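Local coordinates for protein SSD1 (Saccharomyces cerevisiae S288C, PDB 7AM1), which binds mRNA, including untranslated-region elements, and represses translation as a non-enzymatic member of the RNase II family, at residues I549-I552 / K553-V556; L372-V375 / S376-A379; R665-A668 / D669-V672. All coordinates share one frame; numbering follows the deposited sequence.

Contact 1 (I549-I552 / K553-V556); sequences INEI and KRKV
Glu551 and Arg554 form a salt bridge three residues apart on helix 544-568 of the RNB domain, the RNase II fold that Ssd1 keeps as a pseudonuclease. Glu551 OE2 lies 2.8 Å from Arg554 NH1. The bond is weak, with an N-H...O angle of 123°, and the carboxylate and guanidinium planes stand almost at right angles, 85° apart. Glu551 bends at chi2 (-65°) to bring its carboxylate round to the arginine. Arg554 runs extended from CG to NE, back along the helix past Asn550. There Asn550 ND2 sits over one face of the guanidinium, 3.3 Å from Arg554 NE. Both are donors, so they do not bond to each other. Glu526 OE1 accepts from Asn550 ND2 and pairs with Arg554 NH2, while Arg510 is a second partner of Glu551 OE2. Lys553, extended beyond CG, lays its CE 3.6 Å from Ile549 CG2. Ile552 faces helix 495-510 and the sheet strands. A water bridges Asn550 and Arg554: it donates to Asn550 OD1 at 2.8 Å and accepts from Arg554 NE at 2.9 Å, in the guanidinium plane.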
# COMPACT_ATOMS: atom_id res chain seq x y z
N ILE A 549 -13.34 8.80 -13.38
CA ILE A 549 -14.07 9.13 -12.17
C ILE A 549 -13.12 9.58 -11.07
O ILE A 549 -13.46 10.45 -10.26
CB ILE A 549 -14.92 7.92 -11.71
CG1 ILE A 549 -15.92 7.51 -12.80
CG2 ILE A 549 -15.60 8.21 -10.38
CD1 ILE A 549 -16.90 8.61 -13.24
N ASN A 550 -11.91 9.00 -11.02
CA ASN A 550 -10.96 9.36 -9.96
C ASN A 550 -10.47 10.80 -10.11
O ASN A 550 -10.30 11.50 -9.11
CB ASN A 550 -9.77 8.39 -9.97
CG ASN A 550 -8.95 8.44 -8.66
OD1 ASN A 550 -9.49 8.58 -7.57
ND2 ASN A 550 -7.63 8.32 -8.79
N GLU A 551 -10.24 11.25 -11.35
CA GLU A 551 -9.77 12.63 -11.51
C GLU A 551 -10.89 13.62 -11.24
O GLU A 551 -10.63 14.74 -10.78
CB GLU A 551 -9.19 12.83 -12.91
CG GLU A 551 -7.79 12.25 -13.07
CD GLU A 551 -6.74 12.94 -12.20
OE1 GLU A 551 -6.85 14.16 -11.98
OE2 GLU A 551 -5.81 12.24 -11.72
N ILE A 552 -12.14 13.23 -11.49
CA ILE A 552 -13.26 14.09 -11.10
C ILE A 552 -13.36 14.17 -9.58
O ILE A 552 -13.57 15.25 -9.02
CB ILE A 552 -14.57 13.60 -11.75
CG1 ILE A 552 -14.55 13.91 -13.25
CG2 ILE A 552 -15.78 14.24 -11.08
CD1 ILE A 552 -15.64 13.21 -14.04
N LYS A 553 -13.21 13.03 -8.89
CA LYS A 553 -13.27 13.03 -7.43
C LYS A 553 -12.11 13.80 -6.82
O LYS A 553 -12.27 14.44 -5.77
CB LYS A 553 -13.27 11.59 -6.92
CG LYS A 553 -14.60 10.87 -7.10
CD LYS A 553 -14.50 9.39 -6.75
CE LYS A 553 -15.86 8.72 -6.83
NZ LYS A 553 -15.79 7.26 -6.49
N ARG A 554 -10.93 13.75 -7.45
CA ARG A 554 -9.80 14.52 -6.94
C ARG A 554 -10.08 16.01 -7.02
O ARG A 554 -9.74 16.77 -6.10
CB ARG A 554 -8.53 14.17 -7.72
CG ARG A 554 -7.92 12.81 -7.35
CD ARG A 554 -6.81 12.41 -8.31
NE ARG A 554 -6.16 11.18 -7.86
CZ ARG A 554 -5.07 10.66 -8.42
NH1 ARG A 554 -4.50 11.25 -9.46
NH2 ARG A 554 -4.56 9.53 -7.93
N LYS A 555 -10.72 16.44 -8.10
CA LYS A 555 -11.12 17.84 -8.21
C LYS A 555 -12.17 18.18 -7.16
O LYS A 555 -12.07 19.22 -6.50
CB LYS A 555 -11.65 18.11 -9.62
CG LYS A 555 -12.13 19.55 -9.84
CD LYS A 555 -10.98 20.54 -9.74
CE LYS A 555 -11.50 21.96 -9.62
NZ LYS A 555 -10.40 22.96 -9.73
N VAL A 556 -13.17 17.32 -6.99
CA VAL A 556 -14.20 17.57 -5.99
C VAL A 556 -13.57 17.70 -4.60
O VAL A 556 -13.85 18.65 -3.87
CB VAL A 556 -15.26 16.45 -6.02
CG1 VAL A 556 -16.21 16.58 -4.83
CG2 VAL A 556 -16.03 16.49 -7.34
O HOH W 1 -7.61 9.75 -5.85

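Contact 2 (L372-V375 / S376-A379); sequences LGWV and SEFA
Trp374 and Glu377 are joined by one side-chain hydrogen bond across the loop between strands 367-370 and 378-384, in the mixed sheet of the RNB domain. Glu377 can be followed from CB outward. Its CG lies between the backbone N and the carbonyl carbon (chi1 61°). From there the chain is extended and carries the carboxylate back toward the indole. Glu377 CD lies 4.1 Å from Trp374 NE1. At the tip the two oxygens part. OE1 accepts from the backbone N of Met664, its strongest partner. Glu377 OE2 accepts from Trp374 NE1 at 3.2 Å, and the bond is nearly straight, 168° at the hydrogen. The same oxygen has a long, weak ion pair with Arg665 NE. These partners tie the loop to the segment that leads into helix 668-681. The indole meets OE2 edge-on, almost exactly in its own plane. The carboxylate is turned 51° from the ring, so the N-H reaches OE2 from above the carboxylate plane. Val375 CG2 covers one ring face near the rim, and Phe421 meets the indole edge-to-face. Ser376 holds the strand end of the loop through OG to the carbonyl of Ile369. Trp374 CD1, beside the donor nitrogen, lies 4.0 Å from Glu377 OE2.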
# COMPACT_ATOMS: atom_id res chain seq x y z
N LEU A 372 -17.57 -2.74 -8.22
CA LEU A 372 -17.83 -4.17 -8.05
C LEU A 372 -17.74 -4.59 -6.59
O LEU A 372 -16.71 -4.38 -5.94
CB LEU A 372 -16.83 -4.98 -8.88
CG LEU A 372 -17.22 -6.43 -9.14
CD1 LEU A 372 -16.82 -6.91 -10.51
CD2 LEU A 372 -16.55 -7.29 -8.05
N GLY A 373 -18.81 -5.20 -6.10
CA GLY A 373 -18.86 -5.70 -4.75
C GLY A 373 -19.16 -4.66 -3.70
O GLY A 373 -19.22 -4.99 -2.51
N TRP A 374 -19.37 -3.41 -4.10
CA TRP A 374 -19.54 -2.30 -3.18
C TRP A 374 -20.81 -1.54 -3.55
O TRP A 374 -21.46 -1.83 -4.56
CB TRP A 374 -18.31 -1.39 -3.22
CG TRP A 374 -18.27 -0.33 -2.17
CD1 TRP A 374 -18.17 1.02 -2.36
CD2 TRP A 374 -18.34 -0.52 -0.75
NE1 TRP A 374 -18.16 1.67 -1.15
CE2 TRP A 374 -18.27 0.75 -0.15
CE3 TRP A 374 -18.45 -1.65 0.07
CZ2 TRP A 374 -18.31 0.92 1.23
CZ3 TRP A 374 -18.49 -1.48 1.44
CH2 TRP A 374 -18.41 -0.20 2.01
N VAL A 375 -21.18 -0.58 -2.71
CA VAL A 375 -22.37 0.24 -2.93
C VAL A 375 -22.09 1.29 -3.99
O VAL A 375 -21.01 1.31 -4.60
CB VAL A 375 -22.82 0.90 -1.61
CG1 VAL A 375 -23.12 -0.16 -0.57
CG2 VAL A 375 -21.75 1.86 -1.10
N SER A 376 -23.08 2.14 -4.25
CA SER A 376 -22.90 3.35 -5.05
C SER A 376 -23.00 4.56 -4.13
O SER A 376 -24.04 4.78 -3.50
CB SER A 376 -23.95 3.44 -6.16
OG SER A 376 -23.89 4.70 -6.81
N GLU A 377 -21.91 5.32 -4.03
CA GLU A 377 -21.91 6.50 -3.18
C GLU A 377 -21.60 7.78 -3.94
O GLU A 377 -21.56 8.85 -3.32
CB GLU A 377 -20.92 6.32 -2.02
CG GLU A 377 -19.46 6.11 -2.39
CD GLU A 377 -18.61 5.79 -1.16
OE1 GLU A 377 -18.80 6.47 -0.13
OE2 GLU A 377 -17.77 4.87 -1.21
N PHE A 378 -21.42 7.71 -5.25
CA PHE A 378 -21.05 8.86 -6.06
C PHE A 378 -21.84 8.81 -7.36
O PHE A 378 -22.00 7.75 -7.96
CB PHE A 378 -19.56 8.86 -6.36
CG PHE A 378 -19.08 10.05 -7.13
CD1 PHE A 378 -18.91 11.27 -6.50
CD2 PHE A 378 -18.78 9.95 -8.48
CE1 PHE A 378 -18.45 12.36 -7.20
CE2 PHE A 378 -18.32 11.04 -9.17
CZ PHE A 378 -18.15 12.25 -8.53
N ALA A 379 -22.36 9.97 -7.77
CA ALA A 379 -23.15 10.07 -8.99
C ALA A 379 -22.79 11.37 -9.70
O ALA A 379 -22.30 12.32 -9.09
CB ALA A 379 -24.65 10.02 -8.68

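Contact 3 (R665-A668 / D669-V672); sequences RRYA and DHVV
Arg666 and Asp669 face each other side-on where a loop of the RNB domain runs into helix 668-681. Arg666 uses two nitrogens, one for each carboxylate oxygen. Arg666 NE donates to Asp669 OD1 at 2.8 Å in a nearly straight bond. Arg666 NH2 donates to Asp669 OD2, also at 2.8 Å, and meets its syn lone pair. Both oxygens lie close to the guanidinium plane, but the carboxylate is twisted 36° from it. The arginine chain bends at chi3 (-60°), which swings NE and NH2 round to the aspartate. Asp530 takes the remaining end, NH1, in a second salt bridge, and the backbone N of Ala662 donates to Asp669 OD2.

Tyr667 and His670 make the second pairing. Their side chains cross at about a right angle, yet the ring planes are only 24° from parallel. The rings are slid apart and barely overlap, with centroids 5.0 Å apart. It is His670 CB that sits over the centre of the tyrosine ring, in a CH-pi contact 4.2 Å from the centroid. Tyr667 CD1 in turn lies over one face of the imidazole, toward its rim. Tyr667 CE2, across the ring from CD1, packs 3.9 Å from Val671 CG2, which lies oblique to the ring. The polar ends of both rings bond outward: Tyr667 OH to Asp410 OD1, and His670 NE2 to the carbonyl of Pro663.

The backbone joins in as the helix starts. Val672 N bonds to Ala668 O, while Tyr667 O receives weak bonds from His670 N and Val671 N. All the touching residues are buried. The buried charges are probably stabilised by each other, together with Asp530 at Arg666 NH1 and the Ala662 N-H at Asp669 OD2. The two-point grip limits rotation of both the guanidinium and the carboxylate.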
# COMPACT_ATOMS: atom_id res chain seq x y z
N ARG A 665 -17.10 4.45 3.13
CA ARG A 665 -15.96 3.60 3.48
C ARG A 665 -14.86 4.31 4.26
O ARG A 665 -13.95 3.63 4.73
CB ARG A 665 -15.34 2.97 2.22
CG ARG A 665 -15.03 3.95 1.08
CD ARG A 665 -14.39 3.21 -0.08
NE ARG A 665 -13.93 4.10 -1.14
CZ ARG A 665 -12.73 4.70 -1.16
NH1 ARG A 665 -11.88 4.53 -0.16
NH2 ARG A 665 -12.41 5.49 -2.18
N ARG A 666 -14.93 5.63 4.42
CA ARG A 666 -13.94 6.40 5.17
C ARG A 666 -14.64 7.25 6.22
O ARG A 666 -15.53 8.04 5.88
CB ARG A 666 -13.11 7.29 4.24
CG ARG A 666 -12.44 6.57 3.10
CD ARG A 666 -11.45 7.49 2.39
NE ARG A 666 -12.11 8.68 1.83
CZ ARG A 666 -11.97 9.12 0.58
NH1 ARG A 666 -11.19 8.48 -0.28
NH2 ARG A 666 -12.62 10.21 0.19
N TYR A 667 -14.23 7.11 7.48
CA TYR A 667 -14.85 7.93 8.52
C TYR A 667 -14.36 9.37 8.49
O TYR A 667 -15.09 10.27 8.91
CB TYR A 667 -14.59 7.35 9.91
CG TYR A 667 -15.38 8.09 10.96
CD1 TYR A 667 -16.70 7.76 11.23
CD2 TYR A 667 -14.82 9.15 11.66
CE1 TYR A 667 -17.43 8.44 12.17
CE2 TYR A 667 -15.54 9.84 12.61
CZ TYR A 667 -16.85 9.49 12.86
OH TYR A 667 -17.57 10.18 13.80
N ALA A 668 -13.14 9.62 8.01
CA ALA A 668 -12.66 10.99 7.92
C ALA A 668 -13.64 11.85 7.12
O ALA A 668 -13.89 13.01 7.47
CB ALA A 668 -11.28 11.03 7.27
N ASP A 669 -14.23 11.27 6.07
CA ASP A 669 -15.20 12.00 5.26
C ASP A 669 -16.41 12.42 6.08
O ASP A 669 -17.02 13.46 5.79
CB ASP A 669 -15.64 11.13 4.07
CG ASP A 669 -14.50 10.85 3.10
OD1 ASP A 669 -13.42 10.43 3.57
OD2 ASP A 669 -14.68 11.04 1.88
N HIS A 670 -16.78 11.65 7.10
CA HIS A 670 -17.88 12.05 7.97
C HIS A 670 -17.56 13.37 8.65
O HIS A 670 -18.40 14.28 8.68
CB HIS A 670 -18.17 10.97 9.02
CG HIS A 670 -18.79 9.73 8.46
ND1 HIS A 670 -19.82 9.07 9.09
CD2 HIS A 670 -18.52 9.04 7.33
CE1 HIS A 670 -20.16 8.02 8.37
NE2 HIS A 670 -19.39 7.98 7.29
N VAL A 671 -16.36 13.49 9.22
CA VAL A 671 -15.95 14.74 9.84
C VAL A 671 -15.97 15.87 8.81
O VAL A 671 -16.48 16.96 9.07
CB VAL A 671 -14.55 14.59 10.47
CG1 VAL A 671 -14.14 15.89 11.14
CG2 VAL A 671 -14.53 13.44 11.47
N VAL A 672 -15.42 15.61 7.63
CA VAL A 672 -15.40 16.63 6.58
C VAL A 672 -16.82 17.01 6.18
O VAL A 672 -17.11 18.19 5.95
CB VAL A 672 -14.58 16.13 5.37
CG1 VAL A 672 -14.73 17.08 4.19
CG2 VAL A 672 -13.12 15.96 5.76

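All three contacts lie in the RNB domain and are local, between residues close along the chain. Contact 3 is fully buried, while contacts 1 and 2 are partly buried. Contact 1 belongs to one helix, contact 2 to a loop entering the sheet, and contact 3 to a loop entering another helix. Phe378 of contact 2 packs on Ile549, Ile552 and Lys553 of contact 1. Trp374 of contact 2 packs on Arg665 of contact 3. Contact 2 therefore bridges the other two, which do not touch. Their chemistry differs: a salt bridge with a poorly angled hydrogen bond, beside a water shared by an amide and a guanidinium; an indole-carboxylate bond; and a two-point salt bridge beside an aromatic pair.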